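Tryptophan synthase alpha chain (Chlamydia trachomatis, PDB 6V82) probably catalyses the aldol cleavage of indoleglycerol phosphate to indole and glyceraldehyde 3-phosphate, as the alpha subunit of tryptophan synthase. Local coordinates at residues P126-H131 / E159-I164; D147-S153 / R169-I175; D204-I208 / V226-F230; C209-A215 / T249-G253. One frame throughout, in Å; residues are numbered along the deposited sequence.

Contact 1 of 4, residues P126-H131 / E159-I164; sequences PAPLSH and ERMSLI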
loop_
_atom_site.group_PDB
_atom_site.type_symbol
_atom_site.label_atom_id
_atom_site.label_comp_id
_atom_site.label_asym_id
_atom_site.label_seq_id
_atom_site.Cartn_x
_atom_site.Cartn_y
_atom_site.Cartn_z
ATOM N N PRO A 126 -26.050 -25.803 -23.108
ATOM C CA PRO A 126 -26.172 -25.862 -24.570
ATOM C C PRO A 126 -26.071 -27.292 -25.096
ATOM O O PRO A 126 -25.439 -28.163 -24.491
ATOM C CB PRO A 126 -24.997 -25.002 -25.056
ATOM C CG PRO A 126 -24.002 -25.074 -23.951
ATOM C CD PRO A 126 -24.795 -25.157 -22.677
ATOM N N ALA A 127 -26.718 -27.525 -26.236
ATOM C CA ALA A 127 -26.585 -28.797 -26.931
ATOM C C ALA A 127 -25.115 -29.062 -27.229
ATOM O O ALA A 127 -24.349 -28.125 -27.459
ATOM C CB ALA A 127 -27.383 -28.793 -28.233
ATOM N N PRO A 128 -24.687 -30.319 -27.218
ATOM C CA PRO A 128 -23.255 -30.598 -27.359
ATOM C C PRO A 128 -22.728 -30.120 -28.703
ATOM O O PRO A 128 -23.451 -30.063 -29.701
ATOM C CB PRO A 128 -23.171 -32.122 -27.223
ATOM C CG PRO A 128 -24.417 -32.509 -26.483
ATOM C CD PRO A 128 -25.466 -31.542 -26.964
ATOM N N LEU A 129 -21.445 -29.756 -28.713
ATOM C CA LEU A 129 -20.871 -29.165 -29.914
ATOM C C LEU A 129 -20.460 -30.226 -30.932
ATOM O O LEU A 129 -20.746 -30.077 -32.125
ATOM C CB LEU A 129 -19.687 -28.274 -29.540
ATOM C CG LEU A 129 -19.187 -27.339 -30.643
ATOM C CD1 LEU A 129 -20.343 -26.831 -31.501
ATOM C CD2 LEU A 129 -18.419 -26.171 -30.033
ATOM N N SER A 130 -19.804 -31.300 -30.498
ATOM C CA SER A 130 -19.399 -32.342 -31.435
ATOM C C SER A 130 -20.602 -33.150 -31.892
ATOM O O SER A 130 -21.498 -33.457 -31.103
ATOM C CB SER A 130 -18.369 -33.281 -30.806
ATOM O OG SER A 130 -18.072 -34.361 -31.684
ATOM N N HIS A 131 -20.610 -33.512 -33.177
ATOM C CA HIS A 131 -21.714 -34.307 -33.704
ATOM C C HIS A 131 -21.845 -35.637 -32.976
ATOM O O HIS A 131 -22.945 -36.193 -32.891
ATOM C CB HIS A 131 -21.530 -34.548 -35.201
ATOM C CG HIS A 131 -21.207 -33.314 -35.982
ATOM N ND1 HIS A 131 -19.949 -33.062 -36.489
ATOM C CD2 HIS A 131 -21.978 -32.264 -36.350
ATOM C CE1 HIS A 131 -19.959 -31.910 -37.134
ATOM N NE2 HIS A 131 -21.179 -31.405 -37.066
ATOM N N GLU A 159 -22.856 -27.326 -36.708
ATOM C CA GLU A 159 -22.609 -28.417 -35.763
ATOM C C GLU A 159 -23.691 -28.486 -34.689
ATOM O O GLU A 159 -24.083 -29.580 -34.255
ATOM C CB GLU A 159 -21.236 -28.243 -35.106
ATOM C CG GLU A 159 -20.048 -28.669 -35.945
ATOM C CD GLU A 159 -19.847 -27.803 -37.169
ATOM O OE1 GLU A 159 -19.869 -26.561 -37.031
ATOM O OE2 GLU A 159 -19.671 -28.366 -38.270
ATOM N N ARG A 160 -24.152 -27.327 -34.216
ATOM C CA ARG A 160 -25.288 -27.298 -33.304
ATOM C C ARG A 160 -26.549 -27.756 -34.017
ATOM O O ARG A 160 -27.214 -28.699 -33.575
ATOM C CB ARG A 160 -25.493 -25.889 -32.748
ATOM C CG ARG A 160 -24.283 -24.992 -32.796
ATOM C CD ARG A 160 -23.495 -25.171 -31.551
ATOM N NE ARG A 160 -24.406 -25.305 -30.427
ATOM C CZ ARG A 160 -24.008 -25.537 -29.191
ATOM N NH1 ARG A 160 -24.907 -25.641 -28.226
ATOM N NH2 ARG A 160 -22.711 -25.658 -28.926
ATOM N N MET A 161 -26.879 -27.084 -35.131
ATOM C CA MET A 161 -28.065 -27.371 -35.935
ATOM C C MET A 161 -28.372 -28.856 -36.008
ATOM O O MET A 161 -29.520 -29.276 -35.833
ATOM C CB MET A 161 -27.869 -26.809 -37.342
ATOM C CG MET A 161 -27.898 -25.304 -37.411
ATOM S SD MET A 161 -29.450 -24.676 -36.743
ATOM C CE MET A 161 -29.921 -23.503 -38.020
ATOM N N SER A 162 -27.341 -29.666 -36.262
ATOM C CA SER A 162 -27.487 -31.114 -36.222
ATOM C C SER A 162 -27.873 -31.585 -34.829
ATOM O O SER A 162 -28.928 -32.197 -34.636
ATOM C CB SER A 162 -26.189 -31.786 -36.659
ATOM O OG SER A 162 -25.742 -31.250 -37.884
ATOM N N LEU A 163 -27.017 -31.316 -33.838
ATOM C CA LEU A 163 -27.289 -31.837 -32.504
ATOM C C LEU A 163 -28.452 -31.116 -31.838
ATOM O O LEU A 163 -29.179 -31.732 -31.050
ATOM C CB LEU A 163 -26.042 -31.764 -31.628
ATOM C CG LEU A 163 -25.275 -33.088 -31.547
ATOM C CD1 LEU A 163 -24.442 -33.117 -30.299
ATOM C CD2 LEU A 163 -26.203 -34.300 -31.584
ATOM N N ILE A 164 -28.658 -29.830 -32.139
ATOM C CA ILE A 164 -29.855 -29.162 -31.635
ATOM C C ILE A 164 -31.102 -29.854 -32.163
ATOM O O ILE A 164 -32.059 -30.089 -31.420
ATOM C CB ILE A 164 -29.848 -27.664 -31.986
ATOM C CG1 ILE A 164 -28.662 -26.973 -31.324
ATOM C CG2 ILE A 164 -31.132 -27.009 -31.516
ATOM C CD1 ILE A 164 -28.731 -25.464 -31.362
#
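Leu163 and Arg160, on one side of helix 158-167, carry most of the packing against the irregular segment 126-131. The apolar part centres on Leu163, whose CD1 lies 3.5 Å from CB of Pro128, the leucine side chain crossing the proline ring at about a right angle. Beside it the methyl of Ala127 rests against Ile164, CB to CG1 3.8 Å. Leu129, with CG anti to the backbone N (chi1 -166°), brings CD1 to 3.6 Å from CD of Arg160.

Polar groups meet here without a hydrogen bond across the contact. The Arg160 chain bends at chi2 and chi3 and lays one face of its guanidinium over the carbonyl O of Ala127, while CB of Pro126 comes to the edge of the group near its plane. At the outer end, the poorly ordered ring of His131 meets the aliphatic part of Glu159, His131 NE2 lying 3.2 Å from Glu159 CG, with ring and carboxylate planes 68° apart.

Another protein chain packs on Pro126, Leu129 and Arg160, so the contact borders a subunit interface. Both segments belong to the periphery of a TIM barrel: the loop after strand 119-122 lies along helix 158-167, one of the helices surrounding the parallel sheet.

Contact 2 of 4, residues D147-S153 / R169-I175; sequences DPILLIS and RGFLYYI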
loop_
_atom_site.group_PDB
_atom_site.type_symbol
_atom_site.label_atom_id
_atom_site.label_comp_id
_atom_site.label_asym_id
_atom_site.label_seq_id
_atom_site.Cartn_x
_atom_site.Cartn_y
_atom_site.Cartn_z
ATOM N N ASP A 147 -40.045 -32.828 -23.024
ATOM C CA ASP A 147 -39.539 -32.161 -24.218
ATOM C C ASP A 147 -38.404 -31.216 -23.849
ATOM O O ASP A 147 -38.635 -30.259 -23.095
ATOM C CB ASP A 147 -40.639 -31.378 -24.910
ATOM C CG ASP A 147 -41.642 -32.268 -25.597
ATOM O OD1 ASP A 147 -41.331 -33.463 -25.789
ATOM O OD2 ASP A 147 -42.734 -31.770 -25.948
ATOM N N PRO A 148 -37.188 -31.429 -24.351
ATOM C CA PRO A 148 -36.122 -30.437 -24.151
ATOM C C PRO A 148 -36.367 -29.216 -25.031
ATOM O O PRO A 148 -36.458 -29.323 -26.257
ATOM C CB PRO A 148 -34.851 -31.191 -24.562
ATOM C CG PRO A 148 -35.261 -32.630 -24.752
ATOM C CD PRO A 148 -36.712 -32.608 -25.089
ATOM N N ILE A 149 -36.481 -28.051 -24.396
ATOM C CA ILE A 149 -36.785 -26.797 -25.078
ATOM C C ILE A 149 -35.476 -26.042 -25.260
ATOM O O ILE A 149 -34.912 -25.515 -24.293
ATOM C CB ILE A 149 -37.799 -25.959 -24.293
ATOM C CG1 ILE A 149 -38.994 -26.805 -23.880
ATOM C CG2 ILE A 149 -38.290 -24.816 -25.140
ATOM C CD1 ILE A 149 -39.780 -27.355 -25.057
ATOM N N LEU A 150 -34.991 -25.971 -26.494
ATOM C CA LEU A 150 -33.664 -25.438 -26.762
ATOM C C LEU A 150 -33.772 -24.043 -27.365
ATOM O O LEU A 150 -34.842 -23.619 -27.796
ATOM C CB LEU A 150 -32.894 -26.377 -27.695
ATOM C CG LEU A 150 -32.086 -27.504 -27.044
ATOM C CD1 LEU A 150 -32.888 -28.268 -26.010
ATOM C CD2 LEU A 150 -31.566 -28.458 -28.106
ATOM N N LEU A 151 -32.646 -23.323 -27.368
ATOM C CA LEU A 151 -32.567 -21.947 -27.852
ATOM C C LEU A 151 -31.529 -21.846 -28.965
ATOM O O LEU A 151 -30.401 -22.326 -28.812
ATOM C CB LEU A 151 -32.199 -20.974 -26.726
ATOM C CG LEU A 151 -33.235 -20.593 -25.663
ATOM C CD1 LEU A 151 -33.300 -21.600 -24.538
ATOM C CD2 LEU A 151 -32.895 -19.218 -25.112
ATOM N N ILE A 152 -31.903 -21.221 -30.084
ATOM C CA ILE A 152 -30.980 -21.050 -31.195
ATOM C C ILE A 152 -30.895 -19.579 -31.557
ATOM O O ILE A 152 -31.805 -18.789 -31.300
ATOM C CB ILE A 152 -31.364 -21.879 -32.437
ATOM C CG1 ILE A 152 -32.715 -21.445 -32.980
ATOM C CG2 ILE A 152 -31.396 -23.357 -32.105
ATOM C CD1 ILE A 152 -33.354 -22.500 -33.845
ATOM N N SER A 153 -29.770 -19.227 -32.156
ATOM C CA SER A 153 -29.459 -17.881 -32.595
ATOM C C SER A 153 -29.160 -17.917 -34.089
ATOM O O SER A 153 -29.025 -18.989 -34.691
ATOM C CB SER A 153 -28.269 -17.320 -31.803
ATOM O OG SER A 153 -28.165 -15.915 -31.959
ATOM N N ARG A 169 -37.475 -30.814 -28.953
ATOM C CA ARG A 169 -38.848 -31.293 -29.052
ATOM C C ARG A 169 -39.784 -30.156 -28.669
ATOM O O ARG A 169 -39.383 -29.191 -28.016
ATOM C CB ARG A 169 -39.125 -32.503 -28.135
ATOM C CG ARG A 169 -38.220 -33.712 -28.327
ATOM C CD ARG A 169 -38.488 -34.408 -29.649
ATOM N NE ARG A 169 -37.800 -35.689 -29.715
ATOM C CZ ARG A 169 -36.581 -35.860 -30.217
ATOM N NH1 ARG A 169 -35.911 -34.823 -30.707
ATOM N NH2 ARG A 169 -36.035 -37.072 -30.227
ATOM N N GLY A 170 -41.045 -30.285 -29.064
ATOM C CA GLY A 170 -42.036 -29.282 -28.720
ATOM C C GLY A 170 -41.975 -28.018 -29.562
ATOM O O GLY A 170 -42.762 -27.852 -30.501
ATOM N N PHE A 171 -41.061 -27.110 -29.215
ATOM C CA PHE A 171 -40.831 -25.899 -29.991
ATOM C C PHE A 171 -39.433 -25.399 -29.662
ATOM O O PHE A 171 -38.821 -25.817 -28.675
ATOM C CB PHE A 171 -41.880 -24.826 -29.701
ATOM C CG PHE A 171 -41.784 -24.256 -28.315
ATOM C CD1 PHE A 171 -41.135 -23.055 -28.088
ATOM C CD2 PHE A 171 -42.330 -24.934 -27.233
ATOM C CE1 PHE A 171 -41.036 -22.529 -26.807
ATOM C CE2 PHE A 171 -42.235 -24.414 -25.949
ATOM C CZ PHE A 171 -41.586 -23.207 -25.739
ATOM N N LEU A 172 -38.937 -24.501 -30.506
ATOM C CA LEU A 172 -37.618 -23.900 -30.356
ATOM C C LEU A 172 -37.763 -22.423 -30.049
ATOM O O LEU A 172 -38.526 -21.714 -30.715
ATOM C CB LEU A 172 -36.780 -24.060 -31.618
ATOM C CG LEU A 172 -35.937 -25.317 -31.705
ATOM C CD1 LEU A 172 -35.327 -25.395 -33.091
ATOM C CD2 LEU A 172 -34.859 -25.291 -30.638
ATOM N N TYR A 173 -37.030 -21.962 -29.050
ATOM C CA TYR A 173 -36.873 -20.538 -28.854
ATOM C C TYR A 173 -35.812 -20.006 -29.807
ATOM O O TYR A 173 -34.812 -20.669 -30.094
ATOM C CB TYR A 173 -36.474 -20.232 -27.422
ATOM C CG TYR A 173 -37.605 -20.200 -26.434
ATOM C CD1 TYR A 173 -38.675 -19.341 -26.608
ATOM C CD2 TYR A 173 -37.572 -20.988 -25.291
ATOM C CE1 TYR A 173 -39.698 -19.289 -25.689
ATOM C CE2 TYR A 173 -38.583 -20.939 -24.362
ATOM C CZ TYR A 173 -39.647 -20.087 -24.567
ATOM O OH TYR A 173 -40.669 -20.034 -23.648
ATOM N N TYR A 174 -36.039 -18.790 -30.290
ATOM C CA TYR A 174 -35.152 -18.131 -31.233
ATOM C C TYR A 174 -34.816 -16.749 -30.700
ATOM O O TYR A 174 -35.715 -16.009 -30.292
ATOM C CB TYR A 174 -35.809 -18.037 -32.608
ATOM C CG TYR A 174 -34.862 -17.612 -33.679
ATOM C CD1 TYR A 174 -34.692 -16.268 -33.978
ATOM C CD2 TYR A 174 -34.120 -18.547 -34.386
ATOM C CE1 TYR A 174 -33.818 -15.861 -34.952
ATOM C CE2 TYR A 174 -33.235 -18.151 -35.374
ATOM C CZ TYR A 174 -33.089 -16.798 -35.653
ATOM O OH TYR A 174 -32.214 -16.367 -36.629
ATOM N N ILE A 175 -33.528 -16.410 -30.682
ATOM C CA ILE A 175 -33.075 -15.092 -30.233
ATOM C C ILE A 175 -32.504 -14.336 -31.424
ATOM O O ILE A 175 -31.311 -14.477 -31.720
ATOM C CB ILE A 175 -32.013 -15.190 -29.129
ATOM C CG1 ILE A 175 -32.275 -16.383 -28.217
ATOM C CG2 ILE A 175 -31.983 -13.906 -28.327
ATOM C CD1 ILE A 175 -31.152 -16.633 -27.245
HETATM O O HOH W 1 -36.488 -27.452 -28.253
#
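Ile152 packs its CD1 against CD1 of Leu172 at 3.6 Å and its CG1 against CD2 of Tyr174 at 3.5 Å, crossing both side chains at about a right angle. CG1 of Ile152 stands between the backbone N and the carbonyl carbon (chi1 62°), which directs this branch toward segment 169-175. Helix 187-198 covers this face through Val194 and Phe198. On the opposite face of the sheet, Leu151 lies alongside Tyr173, pointing the same way, and reaches Ile175 with CD2. Further back, CG2 of Ile149 makes a CH-pi contact over one face of the Phe171 ring, 4.0 Å from its centroid.

Parallel pairing joins the two strands between these faces. Leu150 O accepts from Tyr173 N at 3.0 Å, Ile152 N donates to Tyr173 O, and Ile152 O accepts from Ile175 N. Where the pairing is interrupted, a water accepts from Leu150 N at 2.7 Å and lies close to the carbonyls of Pro148 and Phe171. Beyond it, Arg169 N donates to Pro148 O at 3.2 Å.

Strands 147-153 and 172-175, with helix 158-167 between them in sequence, form a beta-alpha-beta unit of the TIM barrel. Tyr173 OH hydrogen-bonds Glu44, one of two predicted proton acceptors, and Arg205 makes a cation-pi contact with the Tyr173 ring; the bonds from Tyr173 to Leu150 and Ile152 hold its backbone, consistent with a tyrosine that helps orient the Glu44 carboxylate.

Contact 3 of 4, residues D204-I208 / V226-F230; sequences DRRDI and VKTAF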
loop_
_atom_site.group_PDB
_atom_site.type_symbol
_atom_site.label_atom_id
_atom_site.label_comp_id
_atom_site.label_asym_id
_atom_site.label_seq_id
_atom_site.Cartn_x
_atom_site.Cartn_y
_atom_site.Cartn_z
ATOM N N ASP A 204 -40.105 -16.448 -30.964
ATOM C CA ASP A 204 -39.241 -15.327 -30.615
ATOM C C ASP A 204 -39.134 -15.194 -29.097
ATOM O O ASP A 204 -40.139 -14.983 -28.403
ATOM C CB ASP A 204 -39.795 -14.042 -31.231
ATOM C CG ASP A 204 -38.775 -12.904 -31.275
ATOM O OD1 ASP A 204 -37.964 -12.772 -30.330
ATOM O OD2 ASP A 204 -38.795 -12.133 -32.266
ATOM N N ARG A 205 -37.908 -15.300 -28.592
ATOM C CA ARG A 205 -37.606 -15.303 -27.166
ATOM C C ARG A 205 -37.642 -13.909 -26.539
ATOM O O ARG A 205 -37.502 -13.791 -25.318
ATOM C CB ARG A 205 -36.232 -15.961 -26.967
ATOM C CG ARG A 205 -35.720 -16.138 -25.531
ATOM C CD ARG A 205 -36.567 -17.074 -24.694
ATOM N NE ARG A 205 -35.993 -17.249 -23.359
ATOM C CZ ARG A 205 -36.607 -17.860 -22.341
ATOM N NH1 ARG A 205 -37.832 -18.376 -22.494
ATOM N NH2 ARG A 205 -35.994 -17.953 -21.161
ATOM N N ARG A 206 -37.847 -12.849 -27.318
ATOM C CA ARG A 206 -37.741 -11.510 -26.755
ATOM C C ARG A 206 -38.898 -11.211 -25.803
ATOM O O ARG A 206 -40.011 -11.725 -25.946
ATOM C CB ARG A 206 -37.680 -10.466 -27.862
ATOM C CG ARG A 206 -39.012 -10.012 -28.422
ATOM C CD ARG A 206 -38.793 -8.823 -29.356
ATOM N NE ARG A 206 -38.445 -9.223 -30.722
ATOM C CZ ARG A 206 -37.214 -9.483 -31.163
ATOM N NH1 ARG A 206 -37.036 -9.833 -32.428
ATOM N NH2 ARG A 206 -36.162 -9.402 -30.354
ATOM N N ASP A 207 -38.613 -10.375 -24.813
ATOM C CA ASP A 207 -39.577 -10.080 -23.762
ATOM C C ASP A 207 -40.637 -9.125 -24.287
ATOM O O ASP A 207 -40.330 -7.993 -24.669
ATOM C CB ASP A 207 -38.859 -9.481 -22.556
ATOM C CG ASP A 207 -39.737 -9.413 -21.316
ATOM O OD1 ASP A 207 -40.892 -9.902 -21.330
ATOM O OD2 ASP A 207 -39.255 -8.848 -20.314
ATOM N N ILE A 208 -41.878 -9.580 -24.316
ATOM C CA ILE A 208 -43.002 -8.763 -24.752
ATOM C C ILE A 208 -43.754 -8.290 -23.523
ATOM O O ILE A 208 -43.979 -9.065 -22.582
ATOM C CB ILE A 208 -43.934 -9.545 -25.692
ATOM C CG1 ILE A 208 -43.154 -10.047 -26.898
ATOM C CG2 ILE A 208 -45.070 -8.659 -26.136
ATOM C CD1 ILE A 208 -42.581 -8.932 -27.707
ATOM N N VAL A 226 -44.162 -13.420 -22.464
ATOM C CA VAL A 226 -44.194 -12.335 -21.492
ATOM C C VAL A 226 -43.320 -12.789 -20.329
ATOM O O VAL A 226 -43.770 -13.536 -19.452
ATOM C CB VAL A 226 -45.623 -12.034 -21.032
ATOM C CG1 VAL A 226 -45.621 -10.928 -20.005
ATOM C CG2 VAL A 226 -46.521 -11.711 -22.219
ATOM N N LYS A 227 -42.063 -12.351 -20.317
ATOM C CA LYS A 227 -41.101 -12.816 -19.322
ATOM C C LYS A 227 -41.132 -11.989 -18.040
ATOM O O LYS A 227 -41.177 -12.550 -16.941
ATOM C CB LYS A 227 -39.687 -12.797 -19.913
ATOM C CG LYS A 227 -38.593 -13.229 -18.945
ATOM C CD LYS A 227 -38.819 -14.669 -18.485
ATOM C CE LYS A 227 -37.782 -15.107 -17.451
ATOM N NZ LYS A 227 -36.409 -15.338 -18.015
ATOM N N THR A 228 -41.092 -10.662 -18.164
ATOM C CA THR A 228 -40.977 -9.758 -17.022
ATOM C C THR A 228 -42.327 -9.278 -16.480
ATOM O O THR A 228 -42.507 -9.203 -15.258
ATOM C CB THR A 228 -40.122 -8.544 -17.410
ATOM O OG1 THR A 228 -38.763 -8.956 -17.616
ATOM C CG2 THR A 228 -40.153 -7.468 -16.333
ATOM N N ALA A 229 -43.294 -8.977 -17.358
ATOM C CA ALA A 229 -44.428 -8.143 -16.954
ATOM C C ALA A 229 -45.202 -8.752 -15.788
ATOM O O ALA A 229 -45.533 -8.048 -14.827
ATOM C CB ALA A 229 -45.354 -7.891 -18.146
ATOM N N PHE A 230 -45.483 -10.062 -15.848
ATOM C CA PHE A 230 -46.251 -10.723 -14.794
ATOM C C PHE A 230 -45.510 -10.682 -13.461
ATOM O O PHE A 230 -46.088 -10.324 -12.428
ATOM C CB PHE A 230 -46.556 -12.168 -15.196
ATOM C CG PHE A 230 -47.472 -12.290 -16.391
ATOM C CD1 PHE A 230 -48.597 -11.488 -16.505
ATOM C CD2 PHE A 230 -47.199 -13.201 -17.402
ATOM C CE1 PHE A 230 -49.439 -11.599 -17.608
ATOM C CE2 PHE A 230 -48.036 -13.316 -18.504
ATOM C CZ PHE A 230 -49.156 -12.511 -18.608
#
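Asp207 grips the chain at Lys227 and Thr228 with both carboxylate oxygens. OD1 accepts from two backbone amides on the same face of its plane: Lys227 N, at 2.9 Å, comes from above the carboxylate, 45° out of plane, and Thr228 N, at 3.3 Å, arrives on the syn side. OD2 takes the hydroxyl of Thr228, OG1 to OD2 2.7 Å, also syn; a weak bond from Thr228 N to OD2 adds to the grip. A chi1 of -168° swings the Asp207 carboxylate away from its own amide and across to these donors, and together they fix its rotation. Next to it, Ile208 O receives a CA-H...O contact from Val226, CA to O 3.5 Å.

The segments include the C-terminal ends of strands 202-205 and 223-226, the outermost in the sheet's strand order, and run on from them; their contact helps close the TIM barrel. Lys227 and Arg205 bring their cationic ends near each other, NH2 of Arg205 to NZ of Lys227 4.1 Å. Each has its own anion: Lys227 forms a salt bridge with Asp55 and Arg205 one with Glu44, the two predicted proton acceptors.

Around Arg205 the chain forms an Asx turn, consistent with the corner it takes at Arg206: Asp204 OD1 accepts from Arg206 N at 3.0 Å, and OD2 of Asp204 forms a salt bridge with NH1 of Arg206. The hydroxyl of Tyr220 is a further hydrogen-bond partner of Asp204 OD2.

Contact 4 of 4, residues C209-A215 / T249-G253; sequences CDKKEAA and TVIPG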
loop_
_atom_site.group_PDB
_atom_site.type_symbol
_atom_site.label_atom_id
_atom_site.label_comp_id
_atom_site.label_asym_id
_atom_site.label_seq_id
_atom_site.Cartn_x
_atom_site.Cartn_y
_atom_site.Cartn_z
ATOM N N CYS A 209 -44.146 -7.020 -23.529
ATOM C CA CYS A 209 -44.877 -6.461 -22.403
ATOM C C CYS A 209 -46.027 -5.547 -22.808
ATOM O O CYS A 209 -46.695 -5.002 -21.922
ATOM C CB CYS A 209 -43.920 -5.698 -21.482
ATOM S SG CYS A 209 -43.110 -4.344 -22.315
ATOM N N ASP A 210 -46.284 -5.362 -24.101
ATOM C CA ASP A 210 -47.443 -4.606 -24.554
ATOM C C ASP A 210 -48.047 -5.304 -25.765
ATOM O O ASP A 210 -47.380 -6.075 -26.467
ATOM C CB ASP A 210 -47.083 -3.155 -24.890
ATOM C CG ASP A 210 -46.138 -3.059 -26.056
ATOM O OD1 ASP A 210 -46.569 -2.568 -27.122
ATOM O OD2 ASP A 210 -44.975 -3.509 -25.913
ATOM N N LYS A 211 -49.334 -5.022 -25.991
ATOM C CA LYS A 211 -50.076 -5.691 -27.056
ATOM C C LYS A 211 -49.485 -5.382 -28.426
ATOM O O LYS A 211 -49.385 -6.271 -29.281
ATOM C CB LYS A 211 -51.543 -5.269 -26.999
ATOM C CG LYS A 211 -52.483 -6.161 -27.775
ATOM C CD LYS A 211 -53.853 -5.515 -27.917
ATOM C CE LYS A 211 -53.769 -4.214 -28.701
ATOM N NZ LYS A 211 -55.116 -3.649 -29.014
ATOM N N LYS A 212 -49.075 -4.128 -28.644
ATOM C CA LYS A 212 -48.554 -3.719 -29.944
ATOM C C LYS A 212 -47.359 -4.569 -30.366
ATOM O O LYS A 212 -47.283 -5.017 -31.517
ATOM C CB LYS A 212 -48.178 -2.235 -29.918
ATOM C CG LYS A 212 -49.327 -1.280 -30.249
ATOM C CD LYS A 212 -50.348 -1.147 -29.112
ATOM C CE LYS A 212 -51.420 -0.115 -29.467
ATOM N NZ LYS A 212 -52.249 0.296 -28.301
ATOM N N GLU A 213 -46.407 -4.807 -29.451
ATOM C CA GLU A 213 -45.246 -5.594 -29.850
ATOM C C GLU A 213 -45.579 -7.072 -29.975
ATOM O O GLU A 213 -45.003 -7.754 -30.829
ATOM C CB GLU A 213 -44.076 -5.406 -28.882
ATOM C CG GLU A 213 -42.732 -5.718 -29.562
ATOM C CD GLU A 213 -41.552 -5.902 -28.600
ATOM O OE1 GLU A 213 -41.764 -5.884 -27.365
ATOM O OE2 GLU A 213 -40.410 -6.081 -29.087
ATOM N N ALA A 214 -46.498 -7.582 -29.153
ATOM C CA ALA A 214 -46.883 -8.987 -29.271
ATOM C C ALA A 214 -47.504 -9.260 -30.632
ATOM O O ALA A 214 -47.162 -10.242 -31.299
ATOM C CB ALA A 214 -47.851 -9.381 -28.150
ATOM N N ALA A 215 -48.419 -8.392 -31.066
ATOM C CA ALA A 215 -48.978 -8.531 -32.406
ATOM C C ALA A 215 -47.887 -8.441 -33.464
ATOM O O ALA A 215 -47.911 -9.178 -34.457
ATOM C CB ALA A 215 -50.047 -7.468 -32.645
ATOM N N THR A 249 -54.907 -7.598 -21.432
ATOM C CA THR A 249 -54.514 -6.406 -22.180
ATOM C C THR A 249 -53.287 -6.636 -23.059
ATOM O O THR A 249 -53.115 -5.914 -24.048
ATOM C CB THR A 249 -54.244 -5.225 -21.234
ATOM O OG1 THR A 249 -53.123 -5.522 -20.406
ATOM C CG2 THR A 249 -55.434 -4.946 -20.340
ATOM N N VAL A 250 -52.447 -7.623 -22.735
ATOM C CA VAL A 250 -51.208 -7.870 -23.480
ATOM C C VAL A 250 -51.435 -8.801 -24.665
ATOM O O VAL A 250 -50.837 -8.617 -25.729
ATOM C CB VAL A 250 -50.130 -8.428 -22.532
ATOM C CG1 VAL A 250 -48.939 -8.941 -23.322
ATOM C CG2 VAL A 250 -49.694 -7.362 -21.553
ATOM N N ILE A 251 -52.293 -9.802 -24.508
ATOM C CA ILE A 251 -52.572 -10.770 -25.565
ATOM C C ILE A 251 -53.481 -10.143 -26.622
ATOM O O ILE A 251 -54.593 -9.695 -26.298
ATOM C CB ILE A 251 -53.193 -12.044 -24.975
ATOM C CG1 ILE A 251 -52.264 -12.627 -23.907
ATOM C CG2 ILE A 251 -53.484 -13.052 -26.080
ATOM C CD1 ILE A 251 -52.856 -13.787 -23.143
ATOM N N PRO A 252 -53.057 -10.098 -27.889
ATOM C CA PRO A 252 -53.848 -9.423 -28.928
ATOM C C PRO A 252 -55.212 -10.061 -29.158
ATOM O O PRO A 252 -55.486 -11.190 -28.745
ATOM C CB PRO A 252 -52.967 -9.552 -30.176
ATOM C CG PRO A 252 -51.583 -9.743 -29.645
ATOM C CD PRO A 252 -51.739 -10.524 -28.389
ATOM N N GLY A 253 -56.079 -9.312 -29.839
ATOM C CA GLY A 253 -57.399 -9.801 -30.210
ATOM C C GLY A 253 -58.426 -9.795 -29.091
ATOM O O GLY A 253 -59.628 -9.692 -29.342
HETATM O O HOH W 2 -56.179 -6.491 -30.283
#
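Lys211 and Pro252 meet where two outer helices of the TIM barrel come together, the start of helix 211-218 against the end of helix 241-250 and the C-terminal tail. The lysine chain leaves with an extended first torsion, chi1 -164°, which lays CG 3.7 Å from CA of Pro252, so that the aliphatic stem runs past the proline. CB of Lys211 also lies 3.4 Å from the carbonyl O of Thr249.

One turn further along the helix, the Pro252 ring presents CG to two alanines: it is 4.0 Å from CB of Ala214, which points toward the tail, and 4.1 Å from CB of Ala215. Val250 turns CG2 toward the carbonyl O of Cys209. Inward, Ala214, Val250 and Pro252 all pack on Phe224 of strand 223-226, which ties this outer contact to the barrel wall.

Asp210 is the N-cap of helix 211-218, its OD1 accepting from Glu213 N from above the carboxylate plane, which caps the first turn, where Lys211 lies. The closest backbone approach is a CA-H...O contact, Lys211 CA to Val250 O at 3.3 Å. At the solvent side, a water accepts a bond from Gly253 N at 2.9 Å and a weak one from Lys211 NZ.

The four contacts run through the second half of the TIM barrel chain, from a subunit border to the C-terminus. Contacts 1 and 2, centres 13 Å apart, touch because helix 158-167 of contact 1 packs on strand 147-153 of contact 2: Ile164 CD1 to Ile152 CG2 3.5 Å. Contacts 2 and 3 meet across neighbouring strands, where Arg205 N probably donates to Tyr174 O at 2.9 Å, and together they reach both predicted proton acceptors, Glu44 through Tyr173 and Arg205, Asp55 through Lys227. Contact 4 lies 11 Å from contact 3 between centres and backs it from outside, Ile208 packing on Glu213 and Ala214. Contacts 1 and 4, whose centres are 34 Å apart, lie away from these sites.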